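Side-chain contacts in toll-receptor-related 2 (Hydra vulgaris, PDB 4W8H), which probably relays innate-immune-type signals as a Toll-related transmembrane receptor, the part described here being its TIR domain, a protein-interaction module with a flavodoxin-like fold: residues A[21-26]-A[60-65]; A[25-28]-A[33-36]. All blocks are in the same frame, centred on the assembly; numbering follows the deposited sequence. Where two conformers were deposited one is given.

Contact 1: residues A[21-26]-A[60-65]; sequences NTLVFK and RTIVVM. Unlike the reference sequence in segment 21-26: Lys26 (reference Glu).
Leu23 and Val64 meet tip to tip: CD2 of Leu23 lies 4.0 Å from CG2 of Val64, the closest approach between helix residues 21-26 and strand residues 60-65. The same CD2 methyl stands 4.3 Å from CG2 of Ile62, one inward-facing position back along the strand, so a single leucine branch spans both residues. Its CG is anti to the backbone N (chi1 176°), which carries CG and its two methyls towards the strand. With the CA atoms of Leu23 and Val64 9.8 Å apart and no hydrogen bond crossing, the pairing is purely apolar, and all three residues are buried. The two segments bury 96 Å² between them, and Ile9 of strand 5-10 and Trp119 and Leu122 of helix 115-127 also pack on Leu23. Lys26 flanks this packed face through a cation-pi contact with the same Trp119. The solvent side of the helix is looser: CB of Phe25 is 12.0 Å from CD1 of Ile62, and its exposed ring lies farther still. A helix laid by its apolar side on the central strand of a parallel sheet, here in the order 2-1-3-4-5, is characteristic of the flavodoxin-like TIR fold.

Contact 2: residues A[25-28]-A[33-36]; sequences FKLE and KTFV. Unlike the reference sequence in segment 25-28: Lys26 (reference Glu), Leu27 (reference Val).
Glu28 and Lys33 bring the two backbones nearest, with CA atoms 6.3 Å apart, where the last part of helix 16-29 turns back through a short connection into strand 34-35. Thr34 carries the strand side of the contact. Its OG1 lies 3.7 Å from CB of Leu27 and 4.0 Å from CG of Glu28, so the hydroxyl rests against aliphatic carbons of two successive helix residues; its hydrogen bond goes to the carbonyl O of Ile32 instead. Placing OG1 beside the backbone N (chi1 -52°) turns it to the helix. The Leu27 and Thr34 side chains run at about a right angle to each other, and the leucine continues into the interior against Ile9, Ile62 and Phe123. These segments belong to the beta-alpha-beta unit of strand 5-10, helix 16-29 and strand 34-35, in which the helix crosses over between two parallel neighbours in the TIR-domain sheet. At the partly exposed edge of the contact a water links the elements: it donates to OE2 of Glu28 at 2.7 Å and accepts from the backbone N of Thr34 at 2.9 Å. The glutamate chain, extended beyond CG, brings OE2 towards Thr34, 4.2 Å from its CB. OE2 also forms a salt bridge with Arg39 from helix 37-40, and this second partner probably helps to hold the carboxylate in its anionic form beside the water.

Helix 16-29 supplies one side of both contacts, and each meets a different strand of the same parallel sheet: contact 1 the central strand 58-65, contact 2 strand 34-35 at one edge of the sheet. Their centres are 7 Å apart, and they join directly where CD1 of Leu27 packs 4.0 Å from CD1 of Ile62. The centre of contact 1 is about 5 Å from the centre of the chain, that of contact 2 about 10 Å; the first is wholly hydrocarbon, whereas the second mixes buried packing with a partly exposed glutamate and a bridging water. Contact 2 buries more surface, 154 Å².

Contact 1: residues A[21-26]-A[60-65]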
loop_
_atom_site.group_PDB
_atom_site.type_symbol
_atom_site.label_atom_id
_atom_site.label_comp_id
_atom_site.label_asym_id
_atom_site.label_seq_id
_atom_site.Cartn_x
_atom_site.Cartn_y
_atom_site.Cartn_z
ATOM N N ASN A 21 -4.937 -9.839 7.394
ATOM C CA ASN A 21 -4.969 -11.292 7.368
ATOM C C ASN A 21 -4.607 -11.904 6.055
ATOM O O ASN A 21 -4.227 -13.089 6.033
ATOM C CB ASN A 21 -6.354 -11.794 7.812
ATOM C CG ASN A 21 -6.700 -11.349 9.197
ATOM O OD1 ASN A 21 -7.710 -10.691 9.414
ATOM N ND2 ASN A 21 -5.834 -11.658 10.141
ATOM N N THR A 22 -4.750 -11.154 4.961
ATOM C CA THR A 22 -4.396 -11.670 3.636
ATOM C C THR A 22 -3.143 -11.010 3.094
ATOM O O THR A 22 -2.144 -11.687 2.861
ATOM C CB THR A 22 -5.590 -11.574 2.663
ATOM O OG1 THR A 22 -6.682 -12.351 3.166
ATOM C CG2 THR A 22 -5.202 -12.080 1.261
ATOM N N LEU A 23 -3.170 -9.694 2.905
ATOM C CA LEU A 23 -2.036 -9.037 2.262
ATOM C C LEU A 23 -0.769 -9.073 3.100
ATOM O O LEU A 23 0.291 -9.536 2.637
ATOM C CB LEU A 23 -2.459 -7.599 1.919
ATOM C CG LEU A 23 -1.383 -6.695 1.314
ATOM C CD1 LEU A 23 -0.869 -7.202 0.019
ATOM C CD2 LEU A 23 -1.892 -5.277 1.196
ATOM N N VAL A 24 -0.835 -8.564 4.340
ATOM C CA VAL A 24 0.381 -8.565 5.164
ATOM C C VAL A 24 0.845 -9.986 5.443
ATOM O O VAL A 24 2.027 -10.294 5.368
ATOM C CB VAL A 24 0.143 -7.805 6.490
ATOM C CG1 VAL A 24 1.270 -8.008 7.463
ATOM C CG2 VAL A 24 -0.055 -6.333 6.233
ATOM N N PHE A 25 -0.093 -10.869 5.772
ATOM C CA PHE A 25 0.209 -12.272 6.014
ATOM C C PHE A 25 1.001 -12.869 4.870
ATOM O O PHE A 25 2.033 -13.501 5.110
ATOM C CB PHE A 25 -1.111 -13.012 6.205
ATOM C CG PHE A 25 -0.982 -14.474 6.554
ATOM C CD1 PHE A 25 -0.495 -14.850 7.782
ATOM C CD2 PHE A 25 -1.436 -15.441 5.697
ATOM C CE1 PHE A 25 -0.431 -16.200 8.136
ATOM C CE2 PHE A 25 -1.365 -16.794 6.045
ATOM C CZ PHE A 25 -0.862 -17.148 7.252
ATOM N N LYS A 26 0.546 -12.683 3.644
ATOM C CA LYS A 26 1.238 -13.265 2.499
ATOM C C LYS A 26 2.574 -12.607 2.226
ATOM O O LYS A 26 3.550 -13.292 1.859
ATOM C CB LYS A 26 0.344 -13.233 1.290
ATOM C CG LYS A 26 -0.691 -14.357 1.354
ATOM C CD LYS A 26 -1.425 -14.533 0.073
ATOM C CE LYS A 26 -0.542 -14.925 -1.110
ATOM N NZ LYS A 26 0.359 -16.081 -0.908
ATOM N N ARG A 60 8.846 1.154 -1.170
ATOM C CA ARG A 60 7.645 1.571 -1.858
ATOM C C ARG A 60 6.459 1.513 -0.916
ATOM O O ARG A 60 6.506 0.821 0.103
ATOM C CB ARG A 60 7.382 0.638 -3.036
ATOM C CG ARG A 60 8.510 0.637 -4.072
ATOM C CD ARG A 60 8.075 -0.067 -5.359
ATOM N NE ARG A 60 9.135 -0.269 -6.352
ATOM C CZ ARG A 60 9.929 -1.331 -6.396
ATOM N NH1 ARG A 60 9.832 -2.267 -5.460
ATOM N NH2 ARG A 60 10.817 -1.467 -7.376
ATOM N N THR A 61 5.371 2.208 -1.268
ATOM C CA THR A 61 4.128 2.209 -0.493
ATOM C C THR A 61 3.030 1.561 -1.313
ATOM O O THR A 61 2.736 2.007 -2.420
ATOM C CB THR A 61 3.688 3.635 -0.099
ATOM O OG1 THR A 61 4.640 4.194 0.825
ATOM C CG2 THR A 61 2.355 3.636 0.593
ATOM N N ILE A 62 2.472 0.497 -0.772
ATOM C CA ILE A 62 1.275 -0.085 -1.329
ATOM C C ILE A 62 0.089 0.739 -0.901
ATOM O O ILE A 62 -0.066 1.031 0.284
ATOM C CB ILE A 62 1.113 -1.556 -0.826
ATOM C CG1 ILE A 62 2.228 -2.435 -1.395
ATOM C CG2 ILE A 62 -0.240 -2.096 -1.188
ATOM C CD1 ILE A 62 2.235 -3.841 -0.801
ATOM N N VAL A 63 -0.743 1.114 -1.857
ATOM C CA VAL A 63 -1.942 1.890 -1.650
ATOM C C VAL A 63 -3.163 0.955 -1.875
ATOM O O VAL A 63 -3.341 0.493 -2.993
ATOM C CB VAL A 63 -1.894 3.050 -2.691
ATOM C CG1 VAL A 63 -3.210 3.801 -2.752
ATOM C CG2 VAL A 63 -0.693 4.002 -2.399
ATOM N N VAL A 64 -3.944 0.681 -0.850
ATOM C CA VAL A 64 -5.052 -0.299 -0.942
ATOM C C VAL A 64 -6.309 0.530 -1.251
ATOM O O VAL A 64 -6.996 1.025 -0.344
ATOM C CB VAL A 64 -5.175 -1.116 0.331
ATOM C CG1 VAL A 64 -6.345 -2.105 0.175
ATOM C CG2 VAL A 64 -3.869 -1.846 0.630
ATOM N N MET A 65 -6.611 0.673 -2.548
ATOM C CA MET A 65 -7.684 1.538 -2.986
ATOM C C MET A 65 -9.040 0.850 -2.761
ATOM O O MET A 65 -9.251 -0.349 -3.048
ATOM C CB MET A 65 -7.514 1.868 -4.463
ATOM C CG MET A 65 -6.184 2.564 -4.753
ATOM S SD MET A 65 -6.059 3.226 -6.435
ATOM C CE MET A 65 -6.053 1.688 -7.353
#

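Contact 2: residues A[25-28]-A[33-36]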
loop_
_atom_site.group_PDB
_atom_site.type_symbol
_atom_site.label_atom_id
_atom_site.label_comp_id
_atom_site.label_asym_id
_atom_site.label_seq_id
_atom_site.Cartn_x
_atom_site.Cartn_y
_atom_site.Cartn_z
ATOM N N PHE A 25 -0.093 -10.869 5.772
ATOM C CA PHE A 25 0.209 -12.272 6.014
ATOM C C PHE A 25 1.001 -12.869 4.870
ATOM O O PHE A 25 2.033 -13.501 5.110
ATOM C CB PHE A 25 -1.111 -13.012 6.205
ATOM C CG PHE A 25 -0.982 -14.474 6.554
ATOM C CD1 PHE A 25 -0.495 -14.850 7.782
ATOM C CD2 PHE A 25 -1.436 -15.441 5.697
ATOM C CE1 PHE A 25 -0.431 -16.200 8.136
ATOM C CE2 PHE A 25 -1.365 -16.794 6.045
ATOM C CZ PHE A 25 -0.862 -17.148 7.252
ATOM N N LYS A 26 0.546 -12.683 3.644
ATOM C CA LYS A 26 1.238 -13.265 2.499
ATOM C C LYS A 26 2.574 -12.607 2.226
ATOM O O LYS A 26 3.550 -13.292 1.859
ATOM C CB LYS A 26 0.344 -13.233 1.290
ATOM C CG LYS A 26 -0.691 -14.357 1.354
ATOM C CD LYS A 26 -1.425 -14.533 0.073
ATOM C CE LYS A 26 -0.542 -14.925 -1.110
ATOM N NZ LYS A 26 0.359 -16.081 -0.908
ATOM N N LEU A 27 2.639 -11.281 2.374
ATOM C CA LEU A 27 3.904 -10.598 2.159
ATOM C C LEU A 27 4.964 -11.109 3.110
ATOM O O LEU A 27 6.081 -11.436 2.698
ATOM C CB LEU A 27 3.713 -9.085 2.325
ATOM C CG LEU A 27 2.978 -8.343 1.210
ATOM C CD1 LEU A 27 2.518 -6.967 1.717
ATOM C CD2 LEU A 27 3.825 -8.177 -0.035
ATOM N N GLU A 28 4.622 -11.219 4.388
ATOM C CA GLU A 28 5.591 -11.617 5.398
ATOM C C GLU A 28 6.001 -13.076 5.198
ATOM O O GLU A 28 7.174 -13.432 5.365
ATOM C CB GLU A 28 5.061 -11.293 6.798
ATOM C CG GLU A 28 4.993 -9.764 7.033
ATOM C CD GLU A 28 4.699 -9.379 8.451
ATOM O OE1 GLU A 28 3.984 -10.107 9.164
ATOM O OE2 GLU A 28 5.191 -8.305 8.840
ATOM N N LYS A 33 9.621 -7.607 3.917
ATOM C CA LYS A 33 9.623 -6.844 5.154
ATOM C C LYS A 33 8.607 -5.705 5.005
ATOM O O LYS A 33 8.698 -4.889 4.076
ATOM C CB LYS A 33 11.007 -6.252 5.424
ATOM C CG LYS A 33 12.117 -7.266 5.510
ATOM C CD LYS A 33 13.506 -6.586 5.721
ATOM C CE LYS A 33 13.967 -5.761 4.500
ATOM N NZ LYS A 33 15.332 -5.119 4.643
ATOM N N THR A 34 7.617 -5.687 5.888
ATOM C CA THR A 34 6.450 -4.830 5.756
ATOM C C THR A 34 6.279 -3.909 6.946
ATOM O O THR A 34 6.339 -4.353 8.097
ATOM C CB THR A 34 5.225 -5.740 5.566
ATOM O OG1 THR A 34 5.468 -6.671 4.494
ATOM C CG2 THR A 34 3.992 -4.990 5.252
ATOM N N PHE A 35 6.046 -2.619 6.679
ATOM C CA PHE A 35 5.642 -1.663 7.722
ATOM C C PHE A 35 4.125 -1.649 7.784
ATOM O O PHE A 35 3.457 -1.397 6.781
ATOM C CB PHE A 35 6.147 -0.255 7.400
ATOM C CG PHE A 35 5.970 0.721 8.529
ATOM C CD1 PHE A 35 4.706 1.182 8.857
ATOM C CD2 PHE A 35 7.053 1.196 9.239
ATOM C CE1 PHE A 35 4.528 2.079 9.906
ATOM C CE2 PHE A 35 6.874 2.113 10.268
ATOM C CZ PHE A 35 5.629 2.541 10.600
ATOM N N VAL A 36 3.604 -1.923 8.960
ATOM C CA VAL A 36 2.158 -1.938 9.190
ATOM C C VAL A 36 1.840 -1.154 10.420
ATOM O O VAL A 36 2.383 -1.422 11.511
ATOM C CB VAL A 36 1.571 -3.340 9.268
ATOM C CG1 VAL A 36 2.285 -4.164 10.291
ATOM C CG2 VAL A 36 0.083 -3.290 9.542
HETATM O O HOH W 1 7.678 -7.553 8.110
#